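Local coordinates for DNA polymerase (Bacillus phage phi29, PDB 2PY5), which replicates the phage genome from a protein primer with high processivity, displacing the non-template strand as it goes, and proofreads with a 3'-5' exonuclease, at residues 228-233 / 297-302; 269-274 / 350-355; 282-287 / 328-333; 288-293 / 340-345. The protein carries 2 engineered substitutions. All coordinates share one frame; numbering follows the deposited sequence. Where two conformers were deposited one is given.

Contact 1 of 4, residues 228-233 / 297-302. With EDO (1,2-ethanediol), chain J.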
# COMPACT_ATOMS: atom_id res chain seq x y z
N GLY F 228 11.92 1.04 -3.67
CA GLY F 228 11.17 0.97 -2.43
C GLY F 228 12.02 0.55 -1.25
O GLY F 228 13.22 0.83 -1.18
N GLY F 229 11.40 -0.16 -0.32
CA GLY F 229 12.06 -0.53 0.91
C GLY F 229 13.13 -1.60 0.76
O GLY F 229 13.09 -2.41 -0.16
N PHE F 230 14.05 -1.61 1.71
CA PHE F 230 15.11 -2.62 1.78
C PHE F 230 14.62 -3.81 2.61
O PHE F 230 14.38 -3.71 3.83
CB PHE F 230 16.37 -2.03 2.42
CG PHE F 230 17.51 -2.99 2.50
CD1 PHE F 230 18.20 -3.34 1.37
CD2 PHE F 230 17.87 -3.55 3.72
CE1 PHE F 230 19.24 -4.27 1.43
CE2 PHE F 230 18.90 -4.45 3.80
CZ PHE F 230 19.60 -4.80 2.64
N THR F 231 14.48 -4.95 1.94
CA THR F 231 14.04 -6.18 2.60
C THR F 231 15.03 -7.27 2.25
O THR F 231 15.21 -7.60 1.08
CB THR F 231 12.62 -6.59 2.13
OG1 THR F 231 11.71 -5.49 2.29
CG2 THR F 231 12.12 -7.79 2.88
N TRP F 232 15.65 -7.88 3.27
CA TRP F 232 16.79 -8.77 3.08
C TRP F 232 16.92 -9.74 4.23
O TRP F 232 16.88 -9.35 5.39
CB TRP F 232 18.07 -7.94 2.97
CG TRP F 232 19.35 -8.72 2.95
CD1 TRP F 232 19.85 -9.45 1.91
CD2 TRP F 232 20.29 -8.85 4.01
NE1 TRP F 232 21.04 -10.01 2.25
CE2 TRP F 232 21.33 -9.67 3.55
CE3 TRP F 232 20.35 -8.37 5.32
CZ2 TRP F 232 22.43 -9.99 4.32
CZ3 TRP F 232 21.44 -8.71 6.10
CH2 TRP F 232 22.46 -9.51 5.61
N LEU F 233 17.10 -11.02 3.87
CA LEU F 233 17.40 -12.09 4.83
C LEU F 233 18.84 -12.55 4.64
O LEU F 233 19.25 -12.94 3.53
CB LEU F 233 16.46 -13.27 4.61
CG LEU F 233 16.67 -14.49 5.50
CD1 LEU F 233 16.60 -14.17 6.97
CD2 LEU F 233 15.67 -15.60 5.13
N GLY F 297 32.07 -9.08 4.58
CA GLY F 297 31.66 -8.35 5.77
C GLY F 297 30.58 -7.30 5.57
O GLY F 297 30.23 -6.60 6.51
N TYR F 298 30.07 -7.20 4.34
CA TYR F 298 29.09 -6.18 4.00
C TYR F 298 27.77 -6.79 3.51
O TYR F 298 27.73 -7.86 2.85
CB TYR F 298 29.66 -5.25 2.94
CG TYR F 298 30.49 -4.09 3.48
CD1 TYR F 298 31.88 -4.15 3.51
CD2 TYR F 298 29.88 -2.94 3.93
CE1 TYR F 298 32.64 -3.05 3.99
CE2 TYR F 298 30.62 -1.85 4.41
CZ TYR F 298 31.99 -1.91 4.42
OH TYR F 298 32.71 -0.82 4.90
N ILE F 299 26.69 -6.12 3.88
CA ILE F 299 25.34 -6.45 3.43
C ILE F 299 25.17 -5.99 1.98
O ILE F 299 25.56 -4.88 1.62
CB ILE F 299 24.29 -5.71 4.31
CG1 ILE F 299 24.37 -6.18 5.75
CG2 ILE F 299 22.86 -5.86 3.75
CD1 ILE F 299 23.49 -5.33 6.71
N PRO F 300 24.57 -6.84 1.13
CA PRO F 300 24.30 -6.40 -0.23
C PRO F 300 23.18 -5.38 -0.32
O PRO F 300 22.21 -5.44 0.44
CB PRO F 300 23.89 -7.70 -0.94
CG PRO F 300 23.21 -8.46 0.13
CD PRO F 300 24.05 -8.20 1.37
N THR F 301 23.34 -4.44 -1.25
CA THR F 301 22.42 -3.34 -1.42
C THR F 301 21.91 -3.16 -2.87
O THR F 301 21.04 -2.34 -3.10
CB THR F 301 23.06 -2.02 -0.94
OG1 THR F 301 24.11 -1.61 -1.84
CG2 THR F 301 23.66 -2.18 0.48
N ILE F 302 22.42 -3.96 -3.81
CA ILE F 302 22.00 -3.84 -5.21
C ILE F 302 20.97 -4.91 -5.54
O ILE F 302 21.22 -6.10 -5.37
CB ILE F 302 23.17 -4.00 -6.18
CG1 ILE F 302 24.23 -2.92 -5.94
CG2 ILE F 302 22.67 -3.95 -7.64
CD1 ILE F 302 25.54 -3.17 -6.74
C1 EDO J . 29.27 -11.43 2.14
O1 EDO J . 29.66 -10.23 2.82
C2 EDO J . 30.42 -11.97 1.30
O2 EDO J . 30.54 -11.29 0.05
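The carbonyl oxygen of P300, buried and without a hydrogen-bond partner in the model, is met by the edge of the F230 ring: F230 CE1 lies 3.3 Å and F230 CZ 3.5 Å from P300 O. This approach is consistent with a weak attraction between the ring's edge hydrogens and the oxygen. F230 and W232 both carry CG opposite their backbone N (chi1 -179° and 173°), which sends the two rings out toward 297-302. I299 enters there with its CG2 methyl. It sits 3.8 Å from the centroid of the six-membered ring of W232 and 7° off the ring normal, a CH-pi contact over the face, while the same I299 CG2 is 3.6 Å from F230 CZ. I299 CG1 touches W232 CH2 at 3.8 Å. Next to it P300 crosses the indole at about a right angle, with P300 CG 3.4 Å from W232 NE1. Near the start of the loop an ethanediol oxygen accepts weak bonds from G297 N and Y298 N. Behind the contact, Q446 of helix 427-447 holds G297 O and I299 N. F230 and W232 make backbone bonds to T457 and C455, and T231 OG1 is bonded to D456. The loop packs on palm strand 231-233 and its lead-in, just after the YxGG/A glycines; this strand pairs with strand 452-456, which carries the start of the YCDTD motif.

Contact 2 of 4, residues 269-274 / 350-355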
# COMPACT_ATOMS: atom_id res chain seq x y z
N ILE F 269 19.60 20.19 -13.18
CA ILE F 269 20.56 20.42 -14.24
C ILE F 269 21.11 19.07 -14.71
O ILE F 269 21.53 18.24 -13.90
CB ILE F 269 21.69 21.35 -13.79
CG1 ILE F 269 21.13 22.75 -13.49
CG2 ILE F 269 22.79 21.43 -14.84
CD1 ILE F 269 22.17 23.72 -12.96
N VAL F 270 21.06 18.85 -16.02
CA VAL F 270 21.60 17.63 -16.61
C VAL F 270 23.11 17.78 -16.80
O VAL F 270 23.60 18.87 -17.17
CB VAL F 270 20.98 17.37 -18.00
CG1 VAL F 270 21.64 16.18 -18.70
CG2 VAL F 270 19.49 17.18 -17.89
N PHE F 271 23.84 16.68 -16.58
CA PHE F 271 25.28 16.65 -16.85
C PHE F 271 25.65 15.35 -17.56
O PHE F 271 24.95 14.36 -17.43
CB PHE F 271 26.11 16.80 -15.56
CG PHE F 271 25.84 15.75 -14.52
CD1 PHE F 271 26.51 14.52 -14.53
CD2 PHE F 271 24.91 15.98 -13.52
CE1 PHE F 271 26.25 13.56 -13.57
CE2 PHE F 271 24.66 15.03 -12.55
CZ PHE F 271 25.30 13.82 -12.58
N GLU F 272 26.74 15.39 -18.33
CA GLU F 272 27.31 14.17 -18.93
C GLU F 272 28.45 13.68 -18.05
O GLU F 272 29.08 14.46 -17.33
CB GLU F 272 27.78 14.42 -20.37
CG GLU F 272 26.66 14.79 -21.35
CD GLU F 272 25.53 13.76 -21.41
OE1 GLU F 272 25.73 12.67 -22.00
OE2 GLU F 272 24.42 14.04 -20.90
N GLY F 273 28.71 12.37 -18.08
CA GLY F 273 29.79 11.81 -17.31
C GLY F 273 29.51 11.75 -15.84
O GLY F 273 28.36 11.57 -15.43
N LYS F 274 30.58 11.87 -15.04
CA LYS F 274 30.51 11.77 -13.59
C LYS F 274 30.18 13.13 -12.97
O LYS F 274 30.79 14.14 -13.34
CB LYS F 274 31.86 11.28 -13.03
CG LYS F 274 31.87 10.95 -11.54
CD LYS F 274 33.27 10.53 -11.11
CE LYS F 274 33.33 9.94 -9.73
NZ LYS F 274 33.27 10.98 -8.65
N GLY F 350 23.88 12.22 -15.75
CA GLY F 350 22.98 12.29 -14.62
C GLY F 350 22.25 13.61 -14.51
O GLY F 350 22.25 14.41 -15.45
N LEU F 351 21.64 13.81 -13.35
CA LEU F 351 20.90 15.03 -13.03
C LEU F 351 21.29 15.47 -11.63
O LEU F 351 21.38 14.66 -10.71
CB LEU F 351 19.38 14.81 -13.07
CG LEU F 351 18.74 14.12 -14.27
CD1 LEU F 351 18.74 12.62 -14.07
CD2 LEU F 351 17.30 14.62 -14.48
N LYS F 352 21.50 16.78 -11.46
CA LYS F 352 21.78 17.32 -10.13
C LYS F 352 20.69 18.28 -9.68
O LYS F 352 19.99 18.89 -10.52
CB LYS F 352 23.17 17.96 -10.04
CG LYS F 352 23.38 19.14 -10.96
CD LYS F 352 24.76 19.74 -10.82
CE LYS F 352 24.89 20.98 -11.65
NZ LYS F 352 26.30 21.58 -11.56
N PHE F 353 20.51 18.36 -8.37
CA PHE F 353 19.38 19.08 -7.78
C PHE F 353 19.81 20.00 -6.65
O PHE F 353 20.62 19.64 -5.81
CB PHE F 353 18.36 18.09 -7.17
CG PHE F 353 17.86 17.05 -8.13
CD1 PHE F 353 18.57 15.89 -8.32
CD2 PHE F 353 16.71 17.26 -8.85
CE1 PHE F 353 18.14 14.92 -9.22
CE2 PHE F 353 16.28 16.28 -9.76
CZ PHE F 353 17.02 15.13 -9.92
N LYS F 354 19.17 21.16 -6.60
CA LYS F 354 19.15 21.95 -5.39
C LYS F 354 18.52 21.13 -4.27
O LYS F 354 17.77 20.18 -4.52
CB LYS F 354 18.37 23.25 -5.59
CG LYS F 354 18.87 24.08 -6.74
CD LYS F 354 18.17 25.43 -6.84
CE LYS F 354 16.90 25.35 -7.62
NZ LYS F 354 16.54 26.72 -8.13
N ALA F 355 18.81 21.51 -3.03
CA ALA F 355 18.30 20.74 -1.92
C ALA F 355 18.21 21.55 -0.64
O ALA F 355 18.93 22.54 -0.44
CB ALA F 355 19.19 19.52 -1.71
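F271 lays its ring flat on the main chain of G350 in the neighbouring strand 340-356. With CG held between backbone N and carbonyl carbon (chi1 58°), the phenyl folds across the strand pair, and G350 CA lies 3.8 Å from its centroid, 23° off the normal, as a CH-pi contact. F271 CE2 reaches on to L351 N at 3.4 Å, and G273 O lies at the ring edge, in plane. G350 brings no side chain, so the ring can come right down on the backbone. On the same face of the sheet I269 and K352 run side by side and point the same way, I269 CG2 being 3.8 Å from K352 CE; the extended lysine ends in a salt bridge with D278. V270 and L351 turn to the other face, where V270 touches L218 of helix 216-223. Two hydrogen-bonded pairs fix this register: K352 N to I269 O is 2.8 Å, G350 N to F271 O is 2.9 Å, and each is matched by a return bond of 3.0 Å, from I269 N to K352 O and from F271 N to G350 O. The arrangement is a cross-strand Phe-Gly pair, the aromatic rescue of glycine known from antiparallel sheets.

Contact 3 of 4, residues 282-287 / 328-333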
# COMPACT_ATOMS: atom_id res chain seq x y z
N PRO F 282 23.66 19.98 -4.50
CA PRO F 282 24.43 18.99 -3.73
C PRO F 282 23.90 17.53 -3.77
O PRO F 282 24.60 16.62 -3.23
CB PRO F 282 24.36 19.54 -2.32
CG PRO F 282 23.00 20.16 -2.25
CD PRO F 282 22.82 20.80 -3.61
N LEU F 283 22.73 17.32 -4.36
CA LEU F 283 22.16 15.99 -4.55
C LEU F 283 22.19 15.64 -6.03
O LEU F 283 22.07 16.51 -6.89
CB LEU F 283 20.72 15.89 -4.06
CG LEU F 283 20.47 16.14 -2.57
CD1 LEU F 283 18.99 16.00 -2.25
CD2 LEU F 283 21.32 15.23 -1.67
N HIS F 284 22.31 14.36 -6.35
CA HIS F 284 22.30 13.98 -7.75
C HIS F 284 21.83 12.56 -7.96
O HIS F 284 21.80 11.77 -7.02
CB HIS F 284 23.66 14.21 -8.44
CG HIS F 284 24.73 13.21 -8.08
ND1 HIS F 284 25.49 13.29 -6.94
CD2 HIS F 284 25.23 12.16 -8.79
CE1 HIS F 284 26.37 12.29 -6.92
NE2 HIS F 284 26.23 11.59 -8.03
N ILE F 285 21.47 12.28 -9.20
CA ILE F 285 21.18 10.92 -9.69
C ILE F 285 22.22 10.68 -10.77
O ILE F 285 22.37 11.49 -11.67
CB ILE F 285 19.73 10.79 -10.21
CG1 ILE F 285 18.74 10.87 -9.05
CG2 ILE F 285 19.54 9.44 -10.98
CD1 ILE F 285 17.27 11.03 -9.47
N GLN F 286 22.93 9.56 -10.65
CA GLN F 286 24.03 9.19 -11.56
C GLN F 286 23.61 7.95 -12.34
O GLN F 286 23.24 6.95 -11.73
CB GLN F 286 25.30 8.90 -10.76
CG GLN F 286 26.52 8.49 -11.58
CD GLN F 286 27.11 9.65 -12.38
OE1 GLN F 286 27.62 10.63 -11.80
NE2 GLN F 286 27.07 9.53 -13.71
N HIS F 287 23.67 8.03 -13.66
CA HIS F 287 23.58 6.85 -14.53
C HIS F 287 24.98 6.27 -14.62
O HIS F 287 25.92 6.95 -15.07
CB HIS F 287 23.05 7.23 -15.91
CG HIS F 287 22.82 6.07 -16.84
ND1 HIS F 287 22.60 6.24 -18.19
CD2 HIS F 287 22.78 4.73 -16.62
CE1 HIS F 287 22.43 5.06 -18.77
NE2 HIS F 287 22.52 4.13 -17.83
N LEU F 328 21.19 5.85 -9.98
CA LEU F 328 21.26 5.85 -8.51
C LEU F 328 21.29 7.24 -7.94
O LEU F 328 22.07 8.08 -8.39
CB LEU F 328 22.53 5.11 -8.03
CG LEU F 328 22.68 3.65 -8.48
CD1 LEU F 328 24.02 3.12 -8.06
CD2 LEU F 328 21.58 2.82 -7.88
N SER F 329 20.47 7.48 -6.93
CA SER F 329 20.65 8.66 -6.09
C SER F 329 22.05 8.65 -5.50
O SER F 329 22.67 7.59 -5.33
CB SER F 329 19.61 8.68 -4.97
OG SER F 329 19.91 7.71 -3.95
N ASN F 330 22.58 9.80 -5.10
CA ASN F 330 23.90 9.81 -4.49
C ASN F 330 23.96 8.99 -3.18
O ASN F 330 25.00 8.45 -2.83
CB ASN F 330 24.44 11.25 -4.25
CG ASN F 330 23.51 12.10 -3.39
OD1 ASN F 330 22.53 12.65 -3.89
ND2 ASN F 330 23.85 12.24 -2.10
N VAL F 331 22.82 8.92 -2.49
CA VAL F 331 22.72 8.16 -1.26
C VAL F 331 22.94 6.66 -1.60
O VAL F 331 23.74 5.97 -0.95
CB VAL F 331 21.35 8.34 -0.62
CG1 VAL F 331 21.21 7.44 0.59
CG2 VAL F 331 21.15 9.82 -0.18
N ASP F 332 22.22 6.17 -2.59
CA ASP F 332 22.36 4.76 -3.00
C ASP F 332 23.73 4.47 -3.61
O ASP F 332 24.31 3.39 -3.38
CB ASP F 332 21.26 4.39 -4.01
CG ASP F 332 19.88 4.40 -3.39
OD1 ASP F 332 19.63 3.61 -2.48
OD2 ASP F 332 19.02 5.18 -3.86
N LEU F 333 24.26 5.43 -4.36
CA LEU F 333 25.56 5.28 -5.01
C LEU F 333 26.68 5.18 -3.96
O LEU F 333 27.58 4.34 -4.06
CB LEU F 333 25.81 6.46 -5.96
CG LEU F 333 27.18 6.46 -6.62
CD1 LEU F 333 27.37 5.24 -7.52
CD2 LEU F 333 27.39 7.75 -7.40
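H284 and N330 are joined by two bonds that carry the strand pairing past the end of strand 324-329. H284 N donates to N330 OD1 at 3.0 Å, nearly straight at 166° but from above the amide plane; in return N330 N gives a weak bond to H284 O. A chi1 of 57° tucks the N330 amide over its own main chain and back toward the strand, while N330 CB packs 3.5 Å from H284 CE1. Two residues along, Q286 and L328 form a regular antiparallel hydrogen-bonded pair, with Q286 N 2.8 Å from L328 O. L333 CD2 packs 4.1 Å from both Q286 CB and H284 NE2. In the second shell the Q286 amide donates to H287 O and to G273 O, and H284 stacks on Y275. S329 caps the helix: its OG accepts from D332 N at 3.1 Å and donates to D332 OD2 at 2.7 Å, and that carboxylate also forms a salt bridge with R438, a residue probably involved in binding template-primer DNA. The whole is a strand-to-helix junction, with S329 serving at once as the last strand residue and the N-cap of helix 330-339.

Contact 4 of 4, residues 288-293 / 340-345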
# COMPACT_ATOMS: atom_id res chain seq x y z
N ILE F 288 25.11 5.00 -14.22
CA ILE F 288 26.40 4.31 -14.13
C ILE F 288 26.20 2.92 -14.71
O ILE F 288 25.16 2.31 -14.48
CB ILE F 288 26.91 4.24 -12.65
CG1 ILE F 288 28.22 3.46 -12.53
CG2 ILE F 288 25.84 3.66 -11.71
CD1 ILE F 288 28.91 3.63 -11.18
N ARG F 289 27.21 2.43 -15.44
CA ARG F 289 27.27 1.04 -15.85
C ARG F 289 28.48 0.45 -15.17
O ARG F 289 29.52 1.09 -15.13
CB ARG F 289 27.40 0.91 -17.37
CG ARG F 289 26.11 1.22 -18.12
CD ARG F 289 26.31 1.26 -19.61
NE ARG F 289 26.57 -0.07 -20.16
CZ ARG F 289 25.62 -0.97 -20.46
NH1 ARG F 289 24.34 -0.70 -20.28
NH2 ARG F 289 25.97 -2.13 -20.97
N CYS F 290 28.35 -0.76 -14.64
CA CYS F 290 29.47 -1.38 -13.96
C CYS F 290 29.23 -2.86 -13.75
O CYS F 290 28.14 -3.38 -14.00
CB CYS F 290 29.73 -0.71 -12.61
SG CYS F 290 28.43 -0.96 -11.40
N GLU F 291 30.29 -3.54 -13.33
CA GLU F 291 30.20 -4.85 -12.73
C GLU F 291 30.59 -4.69 -11.28
O GLU F 291 31.19 -3.68 -10.88
CB GLU F 291 31.11 -5.83 -13.48
CG GLU F 291 30.61 -6.11 -14.89
CD GLU F 291 31.57 -6.96 -15.69
OE1 GLU F 291 32.29 -6.42 -16.55
OE2 GLU F 291 31.59 -8.17 -15.45
N PHE F 292 30.15 -5.62 -10.46
CA PHE F 292 30.36 -5.49 -9.02
C PHE F 292 30.52 -6.82 -8.31
O PHE F 292 30.07 -7.86 -8.79
CB PHE F 292 29.23 -4.67 -8.38
CG PHE F 292 27.86 -5.25 -8.57
CD1 PHE F 292 27.40 -6.29 -7.75
CD2 PHE F 292 27.01 -4.75 -9.56
CE1 PHE F 292 26.13 -6.81 -7.91
CE2 PHE F 292 25.72 -5.28 -9.72
CZ PHE F 292 25.29 -6.30 -8.90
N GLU F 293 31.19 -6.76 -7.17
CA GLU F 293 31.33 -7.92 -6.29
C GLU F 293 31.25 -7.43 -4.85
O GLU F 293 31.98 -6.52 -4.45
CB GLU F 293 32.66 -8.65 -6.53
CG GLU F 293 32.52 -10.18 -6.50
CD GLU F 293 32.05 -10.78 -7.82
OE1 GLU F 293 32.24 -10.17 -8.91
OE2 GLU F 293 31.49 -11.88 -7.78
N TYR F 340 30.55 -2.59 -2.07
CA TYR F 340 30.99 -3.42 -3.21
C TYR F 340 32.31 -2.97 -3.78
O TYR F 340 32.63 -1.78 -3.75
CB TYR F 340 29.98 -3.33 -4.36
CG TYR F 340 28.65 -3.97 -4.12
CD1 TYR F 340 27.62 -3.26 -3.50
CD2 TYR F 340 28.39 -5.25 -4.54
CE1 TYR F 340 26.37 -3.84 -3.28
CE2 TYR F 340 27.15 -5.84 -4.32
CZ TYR F 340 26.15 -5.12 -3.72
OH TYR F 340 24.92 -5.70 -3.50
N ASP F 341 33.05 -3.93 -4.34
CA ASP F 341 34.09 -3.62 -5.30
C ASP F 341 33.43 -3.44 -6.66
O ASP F 341 32.66 -4.28 -7.10
CB ASP F 341 35.11 -4.74 -5.36
CG ASP F 341 35.89 -4.91 -4.06
OD1 ASP F 341 36.33 -3.89 -3.48
OD2 ASP F 341 36.06 -6.07 -3.64
N LEU F 342 33.73 -2.33 -7.32
CA LEU F 342 33.18 -2.06 -8.64
C LEU F 342 34.26 -2.22 -9.73
O LEU F 342 35.42 -1.85 -9.52
CB LEU F 342 32.60 -0.66 -8.66
CG LEU F 342 31.53 -0.31 -7.62
CD1 LEU F 342 31.01 1.11 -7.87
CD2 LEU F 342 30.39 -1.30 -7.63
N TYR F 343 33.86 -2.79 -10.87
CA TYR F 343 34.75 -3.05 -12.00
C TYR F 343 34.17 -2.43 -13.24
O TYR F 343 32.95 -2.33 -13.38
CB TYR F 343 34.91 -4.56 -12.28
CG TYR F 343 35.17 -5.40 -11.09
CD1 TYR F 343 36.35 -5.27 -10.37
CD2 TYR F 343 34.25 -6.37 -10.69
CE1 TYR F 343 36.60 -6.05 -9.26
CE2 TYR F 343 34.50 -7.17 -9.59
CZ TYR F 343 35.68 -7.00 -8.87
OH TYR F 343 35.93 -7.79 -7.78
N ASN F 344 35.04 -2.01 -14.16
CA ASN F 344 34.61 -1.54 -15.47
C ASN F 344 33.54 -0.46 -15.37
O ASN F 344 32.52 -0.51 -16.07
CB ASN F 344 34.13 -2.73 -16.32
CG ASN F 344 35.21 -3.77 -16.50
OD1 ASN F 344 36.36 -3.42 -16.75
ND2 ASN F 344 34.86 -5.05 -16.34
N VAL F 345 33.79 0.53 -14.52
CA VAL F 345 32.81 1.58 -14.23
C VAL F 345 32.79 2.61 -15.34
O VAL F 345 33.84 3.11 -15.76
CB VAL F 345 33.10 2.27 -12.89
CG1 VAL F 345 32.09 3.36 -12.60
CG2 VAL F 345 33.10 1.24 -11.75
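F292 turns its ring back over its own backbone (chi1 59°), whereas Y340 places CG opposite its carbonyl carbon (chi1 -69°); the two side chains then lie alongside each other, pointing the same way. Their rings meet obliquely, planes 76° apart, with F292 CD1 3.5 Å from Y340 CE2. L342 CD2, on the same face, packs 3.6 Å from F292 CB. On the other face E291 OE1 takes a bond of 2.9 Å from N344 ND2, reaching the carboxylate from above its plane. Beside it E293 bends so that OE1 lies at the Y343 ring edge, 3.8 Å from Y343 CE2, while its OE2 is bonded to S318. E291 pairs with Y343, and E293 with D341, through two backbone bonds each; Y343 N to E291 O is 2.8 Å. N344 turns the chain at positive phi, and beyond this corner V345 CG1 presses tightly on I288 CD1 at 3.5 Å. Y340 comes straight off helix 330-339, whose M336 and K337 touch L342. Strand 283-294 runs between strand 340-356 and strand 324-329, the latter bonding to the backbone of I288 and C290.

Contacts 2, 3 and 4 share one antiparallel sheet. Contacts 2 and 3 are closest, centres 9 Å apart, and are stitched together by L351 O to I285 N and F353 N to L283 O, both 2.8 Å. Contact 4 lies further along strand 283-294, its centre 15 Å from that of contact 3, and touches it where I288 meets L328 and L333. Contact 1 touches contact 4 through Y340 OH, probably hydrogen-bonded to T301 N at 3.0 Å. It comes nearest the polymerase site: the F230 side chain is about 7 Å from that of D456, a ligand of the catalytic magnesium, and the bound DNA is about 5 Å away, against 12 to 16 Å for the others.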